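Local structure of phenylalanine--tRNA ligase beta subunit (Pyrococcus horikoshii, 2CXI) at residues Q68-A72 and L73-K77; H183-G186 and R187-H191; L323-P326 and A327-D331. The protein forms the beta subunit of the tetrameric enzyme that attaches L-phenylalanine to tRNA(Phe) using ATP, this chain being its N-terminal fragment with the amino acid-editing domain. One frame throughout, in Å; residues are numbered along the deposited sequence.

Interaction 1: residues Q68-A72 and L73-K77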
# COMPACT_ATOMS: atom_id res chain seq x y z
N GLN A 68 -34.64 3.11 26.39
CA GLN A 68 -35.20 2.75 27.68
C GLN A 68 -36.69 2.55 27.65
O GLN A 68 -37.20 1.57 28.22
CB GLN A 68 -34.96 3.83 28.72
CG GLN A 68 -34.28 3.27 29.86
CD GLN A 68 -32.87 3.42 29.52
OE1 GLN A 68 -32.03 2.57 29.83
NE2 GLN A 68 -32.60 4.51 28.80
N ILE A 69 -37.38 3.51 27.06
CA ILE A 69 -38.84 3.40 26.95
C ILE A 69 -39.27 2.15 26.18
O ILE A 69 -40.25 1.50 26.55
CB ILE A 69 -39.42 4.71 26.38
CG1 ILE A 69 -39.20 5.83 27.39
CG2 ILE A 69 -40.94 4.58 26.04
CD1 ILE A 69 -39.42 7.25 26.78
N LYS A 70 -38.57 1.83 25.09
CA LYS A 70 -38.92 0.61 24.32
C LYS A 70 -38.84 -0.63 25.22
O LYS A 70 -39.72 -1.51 25.16
CB LYS A 70 -38.02 0.43 23.07
CG LYS A 70 -38.46 1.33 21.87
CD LYS A 70 -37.73 0.97 20.58
CE LYS A 70 -36.27 1.39 20.64
NZ LYS A 70 -35.72 1.34 19.21
N TRP A 71 -37.79 -0.72 26.04
CA TRP A 71 -37.65 -1.82 27.00
C TRP A 71 -38.70 -1.77 28.11
O TRP A 71 -39.33 -2.80 28.45
CB TRP A 71 -36.21 -1.83 27.58
CG TRP A 71 -35.33 -2.85 26.92
CD1 TRP A 71 -34.97 -4.05 27.42
CD2 TRP A 71 -34.69 -2.74 25.63
NE1 TRP A 71 -34.13 -4.71 26.53
CE2 TRP A 71 -33.94 -3.92 25.43
CE3 TRP A 71 -34.67 -1.76 24.62
CZ2 TRP A 71 -33.21 -4.17 24.25
CZ3 TRP A 71 -33.92 -1.99 23.45
CH2 TRP A 71 -33.20 -3.18 23.28
N ALA A 72 -38.96 -0.59 28.64
CA ALA A 72 -40.01 -0.43 29.66
C ALA A 72 -41.37 -0.91 29.15
O ALA A 72 -42.14 -1.54 29.87
CB ALA A 72 -40.09 1.01 30.12
N LEU A 73 -41.67 -0.62 27.88
CA LEU A 73 -42.93 -1.04 27.29
C LEU A 73 -42.90 -2.46 26.76
O LEU A 73 -43.90 -2.92 26.24
CB LEU A 73 -43.33 -0.09 26.13
CG LEU A 73 -43.52 1.36 26.56
CD1 LEU A 73 -43.67 2.29 25.35
CD2 LEU A 73 -44.65 1.54 27.60
N GLY A 74 -41.75 -3.14 26.83
CA GLY A 74 -41.65 -4.47 26.26
C GLY A 74 -41.65 -4.54 24.75
O GLY A 74 -42.00 -5.58 24.19
N ILE A 75 -41.30 -3.46 24.05
CA ILE A 75 -41.19 -3.51 22.59
C ILE A 75 -39.91 -4.27 22.26
O ILE A 75 -39.84 -5.01 21.27
CB ILE A 75 -41.22 -2.08 22.00
CG1 ILE A 75 -42.59 -1.42 22.24
CG2 ILE A 75 -40.87 -2.04 20.50
CD1 ILE A 75 -42.57 0.12 22.00
N GLU A 76 -38.90 -4.12 23.12
CA GLU A 76 -37.74 -5.01 23.11
C GLU A 76 -37.53 -5.54 24.54
O GLU A 76 -38.11 -5.00 25.49
CB GLU A 76 -36.49 -4.28 22.62
CG GLU A 76 -36.64 -3.59 21.26
CD GLU A 76 -36.54 -4.56 20.09
OE1 GLU A 76 -36.25 -5.76 20.29
OE2 GLU A 76 -36.76 -4.12 18.93
N LYS A 77 -36.74 -6.62 24.68
CA LYS A 77 -36.38 -7.15 25.99
C LYS A 77 -35.01 -7.83 25.99
O LYS A 77 -34.51 -8.20 24.93
CB LYS A 77 -37.47 -8.04 26.61
CG LYS A 77 -37.63 -9.45 26.05
CD LYS A 77 -38.73 -10.15 26.87
CE LYS A 77 -38.30 -11.54 27.30
NZ LYS A 77 -39.48 -12.29 27.85
O HOH W 1 -38.67 -5.23 28.05
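Trp71 lays its six-membered ring under the CB of Glu76, which sits 3.4 Å from the ring centroid and only 7° off the normal, a CH-pi contact made squarely over the face. The backbone N of Lys77 lies over the same face, so the returning chain is draped on the indole. Beyond CB the glutamate turns back beside its own backbone N (chi1 -54°) and bends again at chi2; CG still grazes the ring, 3.8 Å from CZ3 of Trp71. The indole N-H has its partner just past this loop, bonding to the carbonyl of Gly78, which fixes the rotation of the ring beneath the chain. Trp71 CA also offers its hydrogen almost in line to Glu76 O, and a water donates to both Trp71 O and Glu76 O, bridging the last helical turn to the loop.

Two backbone bonds close the helix. Ile75 N reaches back to Lys70 O at 2.7 Å, and Gly74 N bonds to Trp71 O at 2.9 Å; a weak bond from Glu76 N also falls on Lys70 O. Gly74 makes the reversal with phi at +72°, a value that favours glycine. Across it the CB atoms of Lys70 and Ile75 stand 4.2 Å apart, while the lysine amino group forms a salt bridge with Glu256. One turn back, Ile69 CG2 meets Leu73 CD1 at 3.6 Å, the two side chains running side by side, with Trp24 and Leu27 of helix 21-30 packed against Ile69. Paired bonds around a glycine in the left-handed helical conformation make this a Schellman motif, here ending helix 62-72 and turning the chain toward strand 84-93.

Interaction 2: residues H183-G186 and R187-H191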
# COMPACT_ATOMS: atom_id res chain seq x y z
N HIS A 183 -9.04 31.85 18.68
CA HIS A 183 -10.32 31.15 18.59
C HIS A 183 -11.00 31.13 19.96
O HIS A 183 -10.35 30.89 20.98
CB HIS A 183 -10.14 29.71 18.08
CG HIS A 183 -11.39 29.13 17.53
ND1 HIS A 183 -12.43 28.72 18.33
CD2 HIS A 183 -11.80 28.95 16.25
CE1 HIS A 183 -13.43 28.30 17.57
NE2 HIS A 183 -13.07 28.42 16.30
N GLU A 184 -12.29 31.35 20.00
CA GLU A 184 -13.00 31.30 21.30
C GLU A 184 -12.83 29.95 22.05
O GLU A 184 -12.74 29.93 23.28
CB GLU A 184 -14.48 31.65 21.13
CG GLU A 184 -15.30 30.53 20.51
CD GLU A 184 -16.73 30.94 20.24
OE1 GLU A 184 -17.41 30.22 19.47
OE2 GLU A 184 -17.16 31.98 20.81
N LYS A 185 -12.75 28.83 21.31
CA LYS A 185 -12.56 27.52 21.96
C LYS A 185 -11.09 27.34 22.33
O LYS A 185 -10.74 26.55 23.22
CB LYS A 185 -13.04 26.39 21.03
CG LYS A 185 -14.54 26.37 20.79
CD LYS A 185 -15.30 26.16 22.08
CE LYS A 185 -16.79 26.21 21.82
NZ LYS A 185 -17.51 26.83 22.96
N GLY A 186 -10.22 28.08 21.65
CA GLY A 186 -8.82 28.16 22.02
C GLY A 186 -8.61 28.84 23.36
O GLY A 186 -7.78 28.39 24.17
N ARG A 187 -9.33 29.94 23.60
CA ARG A 187 -9.25 30.68 24.86
C ARG A 187 -9.87 29.82 25.97
O ARG A 187 -9.32 29.71 27.07
CB ARG A 187 -10.02 32.01 24.76
CG ARG A 187 -9.42 33.04 23.80
CD ARG A 187 -10.16 34.41 23.75
NE ARG A 187 -10.36 34.82 22.35
CZ ARG A 187 -11.55 34.98 21.73
NH1 ARG A 187 -12.70 34.79 22.38
NH2 ARG A 187 -11.58 35.35 20.45
N GLU A 188 -11.01 29.22 25.66
CA GLU A 188 -11.77 28.43 26.62
C GLU A 188 -11.05 27.16 27.07
O GLU A 188 -11.03 26.89 28.27
CB GLU A 188 -13.17 28.12 26.06
CG GLU A 188 -14.12 27.51 27.09
CD GLU A 188 -15.49 27.20 26.52
OE1 GLU A 188 -15.78 27.60 25.39
OE2 GLU A 188 -16.27 26.52 27.22
N TYR A 189 -10.43 26.43 26.14
CA TYR A 189 -9.86 25.12 26.41
C TYR A 189 -8.35 24.99 26.28
O TYR A 189 -7.78 23.95 26.65
CB TYR A 189 -10.53 24.08 25.50
CG TYR A 189 -12.00 23.90 25.78
CD1 TYR A 189 -12.42 23.26 26.97
CD2 TYR A 189 -12.97 24.34 24.87
CE1 TYR A 189 -13.77 23.07 27.24
CE2 TYR A 189 -14.35 24.16 25.16
CZ TYR A 189 -14.72 23.52 26.34
OH TYR A 189 -16.04 23.30 26.64
N GLY A 190 -7.70 26.03 25.79
CA GLY A 190 -6.25 25.98 25.54
C GLY A 190 -5.33 25.61 26.66
O GLY A 190 -4.23 25.07 26.43
N HIS A 191 -5.73 25.94 27.90
CA HIS A 191 -4.89 25.69 29.07
C HIS A 191 -4.62 24.20 29.25
O HIS A 191 -3.60 23.82 29.86
CB HIS A 191 -5.53 26.26 30.33
CG HIS A 191 -6.78 25.54 30.75
ND1 HIS A 191 -6.78 24.56 31.72
CD2 HIS A 191 -8.07 25.68 30.35
CE1 HIS A 191 -8.02 24.12 31.89
NE2 HIS A 191 -8.81 24.78 31.07
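The charged contact joins Lys185 to Glu188, one turn on: Lys185 NZ bonds to Glu188 OE1 at 3.1 Å, a salt bridge that meets the carboxylate on its syn side, 18° out of plane. The two side chains run alongside one another. Glu188 is extended, its CG opposite the backbone N (chi1 -169°), whereas Lys185 has to bend at chi2 and chi4 to bring its amino group over.

Van der Waals contacts begin with the middle of the same lysine. Its CD lies in the plane of the Tyr189 ring, at the edge, 3.8 Å from CE2, and Arg137 touches both side chains from a neighbouring loop. Arg187 bends at chi3 and spreads its guanidinium back over the start of the helix, one face covering the carbonyl group of His183 and the CA of Glu184, with NH1 3.8 Å from Glu184 CB.

Backbone bonds form the usual i to i+4 ladder. Arg187 N bonds to His183 O at 3.0 Å, and Glu188 N and Tyr189 N repeat the pattern on Glu184 O and Lys185 O; the last link, Gly190 N to Gly186 O, is weak.

A side-chain bond caps the helix. His183 ND1 accepts from Lys185 N at 3.0 Å, the donor lying in the imidazole plane and the angle at hydrogen being 163°. On the far side of the ring, NE2 is bonded to Leu168 O, which probably holds the ring's rotation. His183 thus serves as the side-chain N-cap of the short helix 184-189, directly following helix 176-182 within the B3/4 domain.

Interaction 3: residues L323-P326 and A327-D331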
# COMPACT_ATOMS: atom_id res chain seq x y z
N LEU A 323 -25.37 -12.53 34.73
CA LEU A 323 -25.96 -11.40 33.97
C LEU A 323 -24.99 -10.92 32.91
O LEU A 323 -23.79 -10.95 33.13
CB LEU A 323 -26.22 -10.21 34.89
CG LEU A 323 -27.05 -10.53 36.14
CD1 LEU A 323 -27.07 -9.28 37.07
CD2 LEU A 323 -28.45 -10.96 35.71
N LYS A 324 -25.53 -10.47 31.78
CA LYS A 324 -24.78 -9.65 30.84
C LYS A 324 -25.54 -8.33 30.70
O LYS A 324 -26.76 -8.31 30.74
CB LYS A 324 -24.65 -10.35 29.48
CG LYS A 324 -23.73 -11.57 29.53
CD LYS A 324 -23.57 -12.17 28.18
CE LYS A 324 -22.71 -13.43 28.32
NZ LYS A 324 -22.88 -14.23 27.09
N TYR A 325 -24.81 -7.24 30.51
CA TYR A 325 -25.43 -5.93 30.28
C TYR A 325 -24.65 -5.15 29.23
O TYR A 325 -23.49 -5.50 28.91
CB TYR A 325 -25.55 -5.17 31.63
CG TYR A 325 -24.22 -4.85 32.32
CD1 TYR A 325 -23.64 -5.76 33.22
CD2 TYR A 325 -23.58 -3.64 32.11
CE1 TYR A 325 -22.44 -5.46 33.91
CE2 TYR A 325 -22.39 -3.32 32.77
CZ TYR A 325 -21.82 -4.23 33.67
OH TYR A 325 -20.62 -3.89 34.31
N PRO A 326 -25.29 -4.12 28.64
CA PRO A 326 -24.72 -3.41 27.47
C PRO A 326 -23.38 -2.75 27.78
O PRO A 326 -23.17 -2.27 28.90
CB PRO A 326 -25.75 -2.33 27.18
CG PRO A 326 -27.03 -2.83 27.80
CD PRO A 326 -26.62 -3.59 29.02
N ALA A 327 -22.46 -2.77 26.80
CA ALA A 327 -21.12 -2.17 26.97
C ALA A 327 -21.18 -0.64 27.05
O ALA A 327 -20.16 -0.01 27.34
CB ALA A 327 -20.21 -2.57 25.78
N PHE A 328 -22.35 -0.05 26.77
CA PHE A 328 -22.55 1.42 26.94
C PHE A 328 -22.78 1.86 28.43
O PHE A 328 -22.89 3.06 28.71
CB PHE A 328 -23.62 1.99 25.97
CG PHE A 328 -25.02 1.42 26.15
CD1 PHE A 328 -25.61 0.70 25.12
CD2 PHE A 328 -25.77 1.65 27.32
CE1 PHE A 328 -26.89 0.17 25.25
CE2 PHE A 328 -27.07 1.15 27.46
CZ PHE A 328 -27.64 0.39 26.42
N ARG A 329 -22.82 0.88 29.35
CA ARG A 329 -22.92 1.15 30.79
C ARG A 329 -21.61 0.84 31.49
O ARG A 329 -20.93 -0.14 31.17
CB ARG A 329 -24.01 0.28 31.45
CG ARG A 329 -25.47 0.58 31.06
CD ARG A 329 -26.43 -0.21 31.89
NE ARG A 329 -26.41 0.13 33.33
CZ ARG A 329 -27.33 -0.34 34.19
NH1 ARG A 329 -28.29 -1.17 33.74
NH2 ARG A 329 -27.29 -0.01 35.47
N ASP A 330 -21.23 1.70 32.43
CA ASP A 330 -20.10 1.39 33.28
C ASP A 330 -20.39 1.77 34.74
O ASP A 330 -19.47 1.91 35.55
CB ASP A 330 -18.77 1.99 32.74
CG ASP A 330 -18.61 3.49 33.06
OD1 ASP A 330 -19.62 4.14 33.48
OD2 ASP A 330 -17.51 4.09 32.89
N ASP A 331 -21.67 1.92 35.08
CA ASP A 331 -22.09 2.29 36.42
C ASP A 331 -22.27 1.12 37.38
O ASP A 331 -22.40 1.34 38.58
CB ASP A 331 -23.42 3.06 36.38
CG ASP A 331 -24.54 2.26 35.75
OD1 ASP A 331 -24.32 1.68 34.64
OD2 ASP A 331 -25.68 2.15 36.28
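Pro326 presses its CB onto one face of the Phe328 ring, 3.4 Å from the centroid and 15° off the normal, a CH-pi contact set toward the rim; Pro326 CG follows, 3.6 Å from Phe328 CZ. The ring folds back over the proline because its CG stands between the backbone N and the carbonyl carbon (chi1 62°). The type I turn from Pro326 to Arg329, which follows strand 320-325 of the three-stranded sheet in the B5 domain, is closed by a hydrogen bond from Arg329 N to Pro326 O, 3.2 Å. Next to it, the edge of Tyr325 faces the Arg329 carbonyl, CE2 lying 3.8 Å from Arg329 O, which accepts a hydrogen bond from Lys281.

Farther out, Val249 and Thr252 of helix 240-255 pack on Phe328, and Arg67 makes a cation-pi contact with it. Were the ring of Phe328 cut back to an alanine, Pro326 CB would lose its aromatic face, and a gap toward helix 240-255 would probably open, with Arg67 left without its pi partner.

From the last position of the turn, Arg329 grips Asp331 side-on: NE meets OD1 at 2.9 Å on its syn lone pair, and NH2 meets OD2 at 2.8 Å. NH2 also forms a salt bridge with Asp341. Asp331 and Asp341 are predicted magnesium ligands, so Arg329 probably orients both carboxylates, which a bound metal would probably share with it.

All three contacts are local, each shaping a place where the chain begins, ends or leaves a regular element. The touching residues of interaction 3 are all buried, whereas interactions 1 and 2 are partly exposed. Interactions 1 and 3 are neighbours, their nearest atoms about 6 Å apart; Met311 touches both Trp71 and Phe328, and helix 62-72 supplies Arg67 to the latter. Interaction 2 lies on the opposite side of the chain's centre from both, in the B3/4 range and away from the predicted metal site. Aromatic faces under aliphatic carbons mark interactions 1 and 3; ion pairing spans one turn within a helix in interaction 2 but orders acidic residues in interaction 3.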